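Local coordinates for uronate dehydrogenase (Agrobacterium tumefaciens, PDB 3RFX), which catalyses the NAD-dependent oxidation of uronic acids such as glucuronate and galacturonate, using a Rossmann fold to hold the cofactor, at residues C50-A55 against N59-G64; I29-D34 against A63-I68; V128-D133 against S139-E144; H113-Y118 against E122-D127. The protein carries 1 engineered substitution. All coordinates share one frame; numbering follows the deposited sequence.

Contact 1. Residues C50-A55 against N59-G64; sequences CDLADA and NAMVAG. With NAD (nicotinamide-adenine-dinucleotide), chain D; PO4 (phosphate ion), chain E.
Cys50 and Met61 meet through their sulfurs, with Cys50 SG 3.8 Å from Met61 SD. Leu52 makes the second apolar touch, its CD2 lying 4.1 Å from Met61 CE. Met61 leaves its helix with CG trans to the backbone N, then bends at its last torsion (chi3 57°), which carries CE round to Leu52. The other side of Leu52 belongs to the cofactor. Its CG and CD1 lie over one face of the adenine, at N1A and C2A, so Leu52 is wedged between NAD and Met61.

The adenine itself is read by polar groups. Leu52 N gives a nearly straight bond to NAD N1A, 2.8 Å long with an angle of 174°. NAD N6A donates to Asp51 OD1 at 2.9 Å. That same oxygen takes Ala53 N from above the carboxylate plane at 3.0 Å, forming an Asx turn. Asp51 OD1 therefore has two donors, and the carboxylate is tied to its own loop as well as to NAD.

Further out, a type I turn from Asp51 to Asp54 folds the loop. Asp54, which ends the turn, is the N-cap of helix 55-62, with OD1 on Ala57 N. Leu52 O is held by Asn93 ND2 of helix 80-100. Inside the helix, Asn59 N bonds to Ala55 O, and Asn59 OD1 reaches His101 NE2.

An aspartate after the third strand is the usual adenine-binding residue of short-chain dehydrogenases. The pairing of a donor with N1A and an acceptor with N6A suits adenine; guanine presents the reverse pattern at these positions.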
# COMPACT_ATOMS: atom_id res chain seq x y z
N CYS A 50 2.20 23.11 -40.69
CA CYS A 50 2.11 24.18 -39.71
C CYS A 50 2.94 23.95 -38.46
O CYS A 50 3.26 22.81 -38.10
CB CYS A 50 0.64 24.46 -39.33
SG CYS A 50 -0.08 23.37 -38.09
N ASP A 51 3.30 25.05 -37.82
CA ASP A 51 4.03 25.04 -36.57
C ASP A 51 3.02 24.90 -35.42
O ASP A 51 2.03 25.63 -35.38
CB ASP A 51 4.78 26.36 -36.43
CG ASP A 51 5.78 26.36 -35.30
OD1 ASP A 51 5.67 25.51 -34.39
OD2 ASP A 51 6.69 27.23 -35.32
N LEU A 52 3.26 23.95 -34.52
CA LEU A 52 2.39 23.78 -33.35
C LEU A 52 2.33 25.03 -32.48
O LEU A 52 1.39 25.22 -31.69
CB LEU A 52 2.85 22.58 -32.51
CG LEU A 52 2.62 21.23 -33.20
CD1 LEU A 52 3.44 20.10 -32.57
CD2 LEU A 52 1.13 20.88 -33.19
N ALA A 53 3.33 25.90 -32.62
CA ALA A 53 3.40 27.11 -31.82
C ALA A 53 2.47 28.20 -32.37
O ALA A 53 2.31 29.24 -31.76
CB ALA A 53 4.83 27.62 -31.74
N ASP A 54 1.90 27.94 -33.54
CA ASP A 54 1.04 28.90 -34.23
C ASP A 54 -0.43 28.55 -33.97
O ASP A 54 -0.97 27.65 -34.59
CB ASP A 54 1.33 28.85 -35.74
CG ASP A 54 0.51 29.86 -36.55
OD1 ASP A 54 -0.57 30.29 -36.09
OD2 ASP A 54 0.95 30.22 -37.66
N ALA A 55 -1.05 29.28 -33.05
CA ALA A 55 -2.39 28.94 -32.55
C ALA A 55 -3.47 28.88 -33.63
O ALA A 55 -4.27 27.94 -33.68
CB ALA A 55 -2.80 29.90 -31.45
N ASN A 59 -5.55 25.57 -34.73
CA ASN A 59 -7.01 25.56 -34.80
C ASN A 59 -7.52 24.99 -36.13
O ASN A 59 -8.38 24.10 -36.15
CB ASN A 59 -7.58 26.96 -34.55
CG ASN A 59 -9.09 26.95 -34.39
OD1 ASN A 59 -9.83 26.73 -35.34
ND2 ASN A 59 -9.55 27.19 -33.16
N ALA A 60 -6.98 25.48 -37.24
CA ALA A 60 -7.37 24.98 -38.56
C ALA A 60 -6.99 23.51 -38.77
O ALA A 60 -7.74 22.74 -39.37
CB ALA A 60 -6.76 25.85 -39.66
N MET A 61 -5.82 23.13 -38.25
CA MET A 61 -5.35 21.76 -38.34
C MET A 61 -6.34 20.80 -37.69
O MET A 61 -6.66 19.73 -38.23
CB MET A 61 -3.97 21.63 -37.68
CG MET A 61 -3.34 20.25 -37.78
SD MET A 61 -1.81 20.17 -36.83
CE MET A 61 -2.40 20.63 -35.21
N VAL A 62 -6.85 21.19 -36.52
CA VAL A 62 -7.72 20.31 -35.75
C VAL A 62 -9.17 20.28 -36.23
O VAL A 62 -9.83 19.24 -36.20
CB VAL A 62 -7.65 20.65 -34.24
CG1 VAL A 62 -8.72 19.90 -33.45
CG2 VAL A 62 -6.25 20.34 -33.69
N ALA A 63 -9.67 21.44 -36.67
CA ALA A 63 -11.07 21.57 -37.09
C ALA A 63 -11.48 20.49 -38.09
O ALA A 63 -10.79 20.27 -39.09
CB ALA A 63 -11.33 22.97 -37.66
N GLY A 64 -12.59 19.81 -37.82
CA GLY A 64 -13.08 18.77 -38.69
C GLY A 64 -12.55 17.37 -38.41
O GLY A 64 -12.96 16.42 -39.08
PA NAD D . 10.54 12.58 -34.59
O1A NAD D . 11.61 13.67 -33.80
O2A NAD D . 11.21 11.33 -35.51
O5B NAD D . 8.99 13.18 -35.09
C5B NAD D . 8.67 14.44 -34.61
C4B NAD D . 7.95 15.34 -35.61
O4B NAD D . 7.34 16.47 -35.00
C3B NAD D . 8.82 15.81 -36.70
O3B NAD D . 8.64 15.26 -37.96
C2B NAD D . 8.98 17.25 -36.48
O2B NAD D . 9.26 18.06 -37.62
C1B NAD D . 7.73 17.61 -35.74
N9A NAD D . 7.79 18.82 -34.97
C8A NAD D . 8.81 19.22 -34.09
N7A NAD D . 8.50 20.49 -33.65
C5A NAD D . 7.30 20.89 -34.29
C6A NAD D . 6.54 22.07 -34.22
N6A NAD D . 6.98 23.14 -33.40
N1A NAD D . 5.38 22.17 -34.97
C2A NAD D . 4.96 21.14 -35.79
N3A NAD D . 5.73 19.93 -35.86
C4A NAD D . 6.88 19.84 -35.11
O3 NAD D . 10.00 11.85 -33.32
PN NAD D . 9.52 10.33 -33.26
O1N NAD D . 8.83 9.92 -34.55
O2N NAD D . 10.70 9.40 -33.00
O5D NAD D . 8.48 10.22 -32.07
P PO4 E . -16.44 21.84 -35.43
O1 PO4 E . -15.92 23.08 -34.74
O2 PO4 E . -17.09 20.94 -34.40
O3 PO4 E . -17.49 22.25 -36.43
O4 PO4 E . -15.30 21.12 -36.12

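Contact 2. Residues I29-D34 against A63-I68; sequences ILRLAD and AGCDGI. With NAD (nicotinamide-adenine-dinucleotide), chain D; PO4 (phosphate ion), chain E.
Arg31 reaches from strand 30-34 to Ala63 and Cys65, just after helix 55-62. Its CB points across to that loop. The chain runs extended through CG and CD, then bends at chi3 (-64°), which lays the guanidinium beside the loop. CD is the first atom to meet it, 4.0 Å from Cys65 SG. NE turns to another partner and forms a salt bridge with Glu46 OE1. Past CZ, Cys65 SG sits over one face of the guanidinium, 3.7 Å from Arg31 NH1. At the edge, NH1 donates to Ala63 O at 2.9 Å; the bond is bent (143°). NH1 also donates to Met61 O. The other tip, NH2, gives a hydrogen to a water at 3.1 Å, and this water donates in turn to Ala63 O.

At the far end of the same strand, Asp34 grips the adenosine ribose of NAD. Its OD1 accepts from NAD O3B and its OD2 from NAD O2B, each at 2.7 Å.

The positive guanidinium probably suits the carbonyl-rich end of helix 55-62, and the carboxylate on the ribose 2'-hydroxyl is consistent with a preference for NAD over NADP.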
# COMPACT_ATOMS: atom_id res chain seq x y z
N ILE A 29 -10.88 9.60 -44.03
CA ILE A 29 -9.86 10.56 -44.40
C ILE A 29 -8.77 10.66 -43.34
O ILE A 29 -9.06 10.82 -42.16
CB ILE A 29 -10.46 11.95 -44.60
CG1 ILE A 29 -11.49 11.93 -45.73
CG2 ILE A 29 -9.36 12.97 -44.87
CD1 ILE A 29 -12.44 13.11 -45.69
N LEU A 30 -7.52 10.59 -43.77
CA LEU A 30 -6.41 10.78 -42.86
C LEU A 30 -5.79 12.15 -43.11
O LEU A 30 -5.33 12.44 -44.22
CB LEU A 30 -5.36 9.69 -43.07
CG LEU A 30 -4.46 9.31 -41.89
CD1 LEU A 30 -5.30 8.82 -40.73
CD2 LEU A 30 -3.47 8.24 -42.33
N ARG A 31 -5.80 13.01 -42.10
CA ARG A 31 -5.14 14.30 -42.21
C ARG A 31 -3.77 14.22 -41.55
O ARG A 31 -3.67 13.94 -40.35
CB ARG A 31 -5.97 15.42 -41.59
CG ARG A 31 -5.30 16.78 -41.67
CD ARG A 31 -6.20 17.87 -41.11
NE ARG A 31 -7.42 18.02 -41.90
CZ ARG A 31 -8.42 18.83 -41.57
NH1 ARG A 31 -8.36 19.54 -40.45
NH2 ARG A 31 -9.50 18.91 -42.35
N LEU A 32 -2.73 14.48 -42.33
CA LEU A 32 -1.35 14.45 -41.86
C LEU A 32 -0.83 15.86 -41.69
O LEU A 32 -1.04 16.72 -42.55
CB LEU A 32 -0.45 13.69 -42.84
CG LEU A 32 -0.68 12.19 -43.11
CD1 LEU A 32 -1.08 11.46 -41.82
CD2 LEU A 32 -1.71 11.97 -44.20
N ALA A 33 -0.14 16.11 -40.58
CA ALA A 33 0.42 17.43 -40.34
C ALA A 33 1.85 17.35 -39.83
O ALA A 33 2.23 16.38 -39.16
CB ALA A 33 -0.45 18.23 -39.36
N ASP A 34 2.65 18.36 -40.14
CA ASP A 34 4.00 18.48 -39.62
C ASP A 34 4.52 19.88 -39.92
O ASP A 34 3.99 20.56 -40.80
CB ASP A 34 4.92 17.43 -40.23
CG ASP A 34 6.13 17.12 -39.35
OD1 ASP A 34 6.21 15.98 -38.85
OD2 ASP A 34 7.00 18.00 -39.15
N ALA A 63 -9.67 21.44 -36.67
CA ALA A 63 -11.07 21.57 -37.09
C ALA A 63 -11.48 20.49 -38.09
O ALA A 63 -10.79 20.27 -39.09
CB ALA A 63 -11.33 22.97 -37.66
N GLY A 64 -12.59 19.81 -37.82
CA GLY A 64 -13.08 18.77 -38.69
C GLY A 64 -12.55 17.37 -38.41
O GLY A 64 -12.96 16.42 -39.08
N CYS A 65 -11.67 17.24 -37.43
CA CYS A 65 -11.11 15.93 -37.07
C CYS A 65 -11.85 15.28 -35.91
O CYS A 65 -12.21 15.94 -34.94
CB CYS A 65 -9.63 16.06 -36.72
SG CYS A 65 -8.65 16.71 -38.11
N ASP A 66 -12.06 13.97 -36.02
CA ASP A 66 -12.80 13.20 -35.03
C ASP A 66 -11.88 12.53 -34.01
O ASP A 66 -12.34 11.99 -33.01
CB ASP A 66 -13.63 12.14 -35.74
CG ASP A 66 -14.58 12.74 -36.75
OD1 ASP A 66 -15.41 13.57 -36.32
OD2 ASP A 66 -14.48 12.42 -37.95
N GLY A 67 -10.58 12.58 -34.27
CA GLY A 67 -9.59 11.96 -33.39
C GLY A 67 -8.22 12.50 -33.72
O GLY A 67 -7.97 12.95 -34.84
N ILE A 68 -7.32 12.47 -32.74
CA ILE A 68 -5.96 12.99 -32.93
C ILE A 68 -4.94 12.01 -32.38
O ILE A 68 -5.05 11.55 -31.23
CB ILE A 68 -5.74 14.32 -32.20
CG1 ILE A 68 -6.76 15.39 -32.63
CG2 ILE A 68 -4.32 14.85 -32.44
CD1 ILE A 68 -6.62 16.69 -31.87
PA NAD D . 10.54 12.58 -34.59
O1A NAD D . 11.61 13.67 -33.80
O2A NAD D . 11.21 11.33 -35.51
O5B NAD D . 8.99 13.18 -35.09
C5B NAD D . 8.67 14.44 -34.61
C4B NAD D . 7.95 15.34 -35.61
O4B NAD D . 7.34 16.47 -35.00
C3B NAD D . 8.82 15.81 -36.70
O3B NAD D . 8.64 15.26 -37.96
C2B NAD D . 8.98 17.25 -36.48
O2B NAD D . 9.26 18.06 -37.62
C1B NAD D . 7.73 17.61 -35.74
N9A NAD D . 7.79 18.82 -34.97
C8A NAD D . 8.81 19.22 -34.09
N7A NAD D . 8.50 20.49 -33.65
C5A NAD D . 7.30 20.89 -34.29
C6A NAD D . 6.54 22.07 -34.22
N6A NAD D . 6.98 23.14 -33.40
N1A NAD D . 5.38 22.17 -34.97
C2A NAD D . 4.96 21.14 -35.79
N3A NAD D . 5.73 19.93 -35.86
C4A NAD D . 6.88 19.84 -35.11
O3 NAD D . 10.00 11.85 -33.32
PN NAD D . 9.52 10.33 -33.26
O1N NAD D . 8.83 9.92 -34.55
O2N NAD D . 10.70 9.40 -33.00
O5D NAD D . 8.48 10.22 -32.07
P PO4 E . -16.44 21.84 -35.43
O1 PO4 E . -15.92 23.08 -34.74
O2 PO4 E . -17.09 20.94 -34.40
O3 PO4 E . -17.49 22.25 -36.43
O4 PO4 E . -15.30 21.12 -36.12
O HOH W 1 -11.38 21.37 -42.03

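Contact 3. Residues V128-D133 against S139-E144; sequences VPARPD and SKCFGE
Ala130 and Pro132 both lean on one atom, the sulfur of Cys141 in helix 135-154.

Ala130 comes first along the loop, and its CA is 7.5 Å from the CA of Cys141, the closest pairing of the two backbones. Its CB points at the helix and ends 3.7 Å from Cys141 SG. The sulfur lies beside its own backbone N, trans to the carbonyl carbon (chi1 -71°), and this aims it out of the helix at the loop. Asn145 of the second subunit packs on both Ala130 and Cys141.

Arg131 turns the other way. Its NH2 forms a salt bridge with Asp152 of the second subunit.

Pro132 returns to the helix. Its CG, the ring atom nearest the helix sulfur, is 4.0 Å from Cys141 SG. The sulfur is thus shared between a methyl and a proline ring. These two groups are neighbours themselves, with Ala130 CB 4.4 Å from Pro132 CG. Seen from the sulfur they stand about 70° apart, so it sits across the gap between them and not over either one alone. The contact is small and wholly apolar, and a single side chain carries the helix's share of it.

Lys140, the residue before Cys141, turns its NZ to Ala109 O. It comes four residues after Ala136, the engineered replacement of a tyrosine. This spacing fits the YxxxK motif of short-chain dehydrogenases, so the loop packs on what is probably the active-site helix of the Rossmann fold.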
# COMPACT_ATOMS: atom_id res chain seq x y z
N VAL A 128 3.40 6.49 -10.24
CA VAL A 128 4.68 6.88 -9.63
C VAL A 128 5.00 8.35 -9.86
O VAL A 128 4.63 8.92 -10.88
CB VAL A 128 5.86 6.00 -10.10
CG1 VAL A 128 5.64 4.55 -9.69
CG2 VAL A 128 6.08 6.13 -11.61
N PRO A 129 5.69 8.98 -8.90
CA PRO A 129 6.06 10.38 -9.10
C PRO A 129 7.00 10.52 -10.30
O PRO A 129 7.83 9.62 -10.53
CB PRO A 129 6.78 10.75 -7.80
CG PRO A 129 6.24 9.78 -6.78
CD PRO A 129 6.02 8.49 -7.55
N ALA A 130 6.87 11.61 -11.06
CA ALA A 130 7.76 11.83 -12.21
C ALA A 130 9.22 11.99 -11.77
O ALA A 130 9.50 12.58 -10.73
CB ALA A 130 7.32 13.06 -13.00
N ARG A 131 10.13 11.45 -12.58
CA ARG A 131 11.56 11.72 -12.40
C ARG A 131 12.16 11.95 -13.78
O ARG A 131 12.85 11.09 -14.31
CB ARG A 131 12.26 10.55 -11.67
CG ARG A 131 11.86 10.47 -10.17
CD ARG A 131 12.68 9.44 -9.40
NE ARG A 131 14.09 9.82 -9.24
CZ ARG A 131 15.02 9.00 -8.76
NH1 ARG A 131 14.69 7.76 -8.40
NH2 ARG A 131 16.28 9.40 -8.65
N PRO A 132 11.85 13.11 -14.37
CA PRO A 132 12.23 13.41 -15.76
C PRO A 132 13.75 13.51 -15.89
O PRO A 132 14.43 14.00 -14.99
CB PRO A 132 11.60 14.79 -16.02
CG PRO A 132 10.76 15.12 -14.83
CD PRO A 132 11.19 14.24 -13.69
N ASP A 133 14.28 13.04 -17.02
CA ASP A 133 15.73 12.94 -17.18
C ASP A 133 16.35 14.08 -18.00
O ASP A 133 17.53 14.04 -18.30
CB ASP A 133 16.14 11.58 -17.74
CG ASP A 133 15.48 11.26 -19.06
OD1 ASP A 133 15.14 12.20 -19.81
OD2 ASP A 133 15.32 10.06 -19.36
N SER A 139 9.04 18.42 -20.33
CA SER A 139 8.01 18.94 -21.23
C SER A 139 6.93 17.90 -21.51
O SER A 139 5.76 18.25 -21.72
CB SER A 139 8.61 19.48 -22.53
OG SER A 139 8.92 18.43 -23.42
N LYS A 140 7.30 16.62 -21.50
CA LYS A 140 6.28 15.59 -21.67
C LYS A 140 5.39 15.50 -20.42
O LYS A 140 4.18 15.26 -20.52
CB LYS A 140 6.91 14.24 -22.04
CG LYS A 140 7.56 14.20 -23.45
CD LYS A 140 6.53 14.43 -24.56
CE LYS A 140 7.12 14.19 -25.97
NZ LYS A 140 6.08 14.31 -27.04
N CYS A 141 5.99 15.72 -19.25
CA CYS A 141 5.22 15.88 -18.01
C CYS A 141 4.24 17.05 -18.12
O CYS A 141 3.10 16.95 -17.67
CB CYS A 141 6.14 16.13 -16.82
SG CYS A 141 7.11 14.66 -16.30
N PHE A 142 4.68 18.15 -18.71
CA PHE A 142 3.79 19.30 -18.90
C PHE A 142 2.56 18.89 -19.73
O PHE A 142 1.43 19.22 -19.37
CB PHE A 142 4.51 20.48 -19.56
CG PHE A 142 3.59 21.61 -19.95
CD1 PHE A 142 3.34 22.66 -19.08
CD2 PHE A 142 2.97 21.62 -21.19
CE1 PHE A 142 2.49 23.70 -19.43
CE2 PHE A 142 2.10 22.66 -21.55
CZ PHE A 142 1.88 23.69 -20.67
N GLY A 143 2.80 18.17 -20.82
CA GLY A 143 1.71 17.66 -21.64
C GLY A 143 0.74 16.78 -20.85
O GLY A 143 -0.48 16.89 -20.99
N GLU A 144 1.29 15.90 -20.01
CA GLU A 144 0.45 15.04 -19.17
C GLU A 144 -0.38 15.84 -18.16
O GLU A 144 -1.56 15.53 -17.94
CB GLU A 144 1.31 14.03 -18.40
CG GLU A 144 1.99 12.99 -19.29
CD GLU A 144 2.67 11.87 -18.48
OE1 GLU A 144 2.54 11.86 -17.23
OE2 GLU A 144 3.31 11.01 -19.10

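Contact 4. Residues H113-Y118 against E122-D127; sequences HTIGYY and ERLGPD
Tyr118 and Glu122 are the nearest backbone points of the two segments, their CA atoms 7.0 Å apart, and a type I turn from Ile115 to Tyr118, with Tyr118 N on Ile115 O at 3.1 Å, shapes the first segment. Both segments belong to the long loop after strand 105-111 of the Rossmann fold, ahead of helix 135-154.

The Tyr118 ring is the centre of the contact. Leu124 lays its CD2 over one face, 4.1 Å from the ring centroid and 20° off the normal, a CH-pi contact. Arg131 makes a cation-pi interaction with the opposite face. The ring is thus held between an aliphatic branch and a charge. Ile115 O lies at the ring edge, in its plane. The hydroxyl is bonded to Pro129 O, which fixes the far end of the ring.

Leu124 uses its other branch on Ile115. The two side chains reach toward each other tip to tip, with Ile115 CD1 3.9 Å from Leu124 CD1. Ile115 has CG1 lodged between its backbone N and carbonyl carbon (chi1 49°), which turns CG1 and CD1 toward that methyl. Leu124 CD1 also touches Tyr118 CD2. Trp204 of strand 202-205 packs on both Ile115 and Leu124, joining the loop to the last strand of the sheet, and Gln254 touches the same pair.

Glu122 comes in at the ring edge on an extended chain. Its carboxylate stands almost perpendicular to the ring, 87° between planes, and Glu122 OE1 is 3.5 Å from Tyr118 CD1.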
# COMPACT_ATOMS: atom_id res chain seq x y z
N HIS A 113 10.86 9.13 -20.83
CA HIS A 113 11.76 10.11 -20.24
C HIS A 113 11.15 10.93 -19.11
O HIS A 113 11.86 11.62 -18.38
CB HIS A 113 12.42 10.97 -21.33
CG HIS A 113 13.25 10.15 -22.26
ND1 HIS A 113 14.38 9.48 -21.84
CD2 HIS A 113 13.08 9.82 -23.56
CE1 HIS A 113 14.88 8.79 -22.86
NE2 HIS A 113 14.12 8.99 -23.91
N THR A 114 9.83 10.82 -18.93
CA THR A 114 9.18 11.41 -17.76
C THR A 114 9.60 10.72 -16.46
O THR A 114 9.43 11.28 -15.38
CB THR A 114 7.64 11.29 -17.86
OG1 THR A 114 7.28 9.92 -18.02
CG2 THR A 114 7.12 12.09 -19.06
N ILE A 115 10.11 9.50 -16.57
CA ILE A 115 10.51 8.71 -15.40
C ILE A 115 11.93 8.17 -15.58
O ILE A 115 12.32 7.18 -14.95
CB ILE A 115 9.48 7.57 -15.10
CG1 ILE A 115 9.13 6.74 -16.35
CG2 ILE A 115 8.16 8.20 -14.56
CD1 ILE A 115 10.18 5.69 -16.78
N GLY A 116 12.70 8.84 -16.42
CA GLY A 116 14.01 8.34 -16.80
C GLY A 116 15.02 8.11 -15.69
O GLY A 116 15.93 7.28 -15.85
N TYR A 117 14.91 8.82 -14.58
CA TYR A 117 15.88 8.64 -13.48
C TYR A 117 15.62 7.45 -12.55
O TYR A 117 16.44 7.18 -11.67
CB TYR A 117 16.09 9.93 -12.67
CG TYR A 117 17.20 10.81 -13.21
CD1 TYR A 117 18.54 10.47 -13.01
CD2 TYR A 117 16.92 11.94 -13.96
CE1 TYR A 117 19.57 11.26 -13.52
CE2 TYR A 117 17.95 12.75 -14.47
CZ TYR A 117 19.27 12.40 -14.24
OH TYR A 117 20.29 13.18 -14.75
N TYR A 118 14.51 6.74 -12.73
CA TYR A 118 14.30 5.52 -11.94
C TYR A 118 15.29 4.45 -12.38
O TYR A 118 15.61 4.35 -13.56
CB TYR A 118 12.87 4.98 -12.09
CG TYR A 118 11.83 5.74 -11.30
CD1 TYR A 118 11.62 5.47 -9.95
CD2 TYR A 118 11.05 6.73 -11.90
CE1 TYR A 118 10.67 6.16 -9.21
CE2 TYR A 118 10.09 7.43 -11.17
CZ TYR A 118 9.91 7.14 -9.83
OH TYR A 118 8.96 7.82 -9.10
N GLU A 122 13.61 -1.25 -10.71
CA GLU A 122 12.37 -0.91 -10.03
C GLU A 122 11.16 -1.01 -10.97
O GLU A 122 11.15 -0.40 -12.03
CB GLU A 122 12.46 0.50 -9.44
CG GLU A 122 11.23 0.90 -8.63
CD GLU A 122 11.40 2.22 -7.89
OE1 GLU A 122 12.52 2.79 -7.93
OE2 GLU A 122 10.42 2.68 -7.27
N ARG A 123 10.16 -1.80 -10.60
CA ARG A 123 8.94 -1.94 -11.40
C ARG A 123 7.99 -0.78 -11.09
O ARG A 123 7.78 -0.46 -9.92
CB ARG A 123 8.26 -3.28 -11.10
CG ARG A 123 6.96 -3.54 -11.86
CD ARG A 123 6.49 -4.99 -11.66
NE ARG A 123 5.23 -5.28 -12.35
CZ ARG A 123 5.13 -5.53 -13.65
NH1 ARG A 123 6.21 -5.50 -14.43
NH2 ARG A 123 3.94 -5.78 -14.19
N LEU A 124 7.44 -0.15 -12.13
CA LEU A 124 6.68 1.09 -11.95
C LEU A 124 5.21 0.92 -12.33
O LEU A 124 4.90 0.43 -13.41
CB LEU A 124 7.26 2.22 -12.81
CG LEU A 124 8.76 2.54 -12.70
CD1 LEU A 124 9.10 3.78 -13.56
CD2 LEU A 124 9.14 2.77 -11.25
N GLY A 125 4.32 1.37 -11.44
CA GLY A 125 2.92 1.51 -11.79
C GLY A 125 2.67 2.90 -12.37
O GLY A 125 3.55 3.76 -12.36
N PRO A 126 1.44 3.14 -12.86
CA PRO A 126 1.12 4.41 -13.53
C PRO A 126 1.10 5.64 -12.61
O PRO A 126 1.16 6.76 -13.12
CB PRO A 126 -0.29 4.16 -14.10
CG PRO A 126 -0.86 3.06 -13.25
CD PRO A 126 0.33 2.18 -12.90
N ASP A 127 1.04 5.45 -11.29
CA ASP A 127 0.94 6.58 -10.38
C ASP A 127 2.27 7.03 -9.77
O ASP A 127 2.28 7.88 -8.88
CB ASP A 127 -0.04 6.27 -9.24
CG ASP A 127 -1.49 6.23 -9.69
OD1 ASP A 127 -1.78 6.57 -10.86
OD2 ASP A 127 -2.35 5.86 -8.86

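In the fold
The contacts fall into two pairs. Contacts 1 and 2 have centres about 10 Å apart, share Ala63 and Gly64, and both touch NAD: contact 1 at the adenine, contact 2 at the adenosine ribose. Cys50 N bonds to Asp34 O at 3.1 Å, joining the end of strand 30-34 to the residue after its neighbour, strand 45-49. Contacts 3 and 4, centres about 9 Å apart, involve the long loop after strand 105-111; contact 3 also takes in helix 135-154, with Lys140 of the probable active site. They join where His113 ND1 meets Asp133 OD2 at 2.7 Å, and both touch the second subunit. Contacts 1 and 3 come no nearer than about 8 Å between nearest atoms.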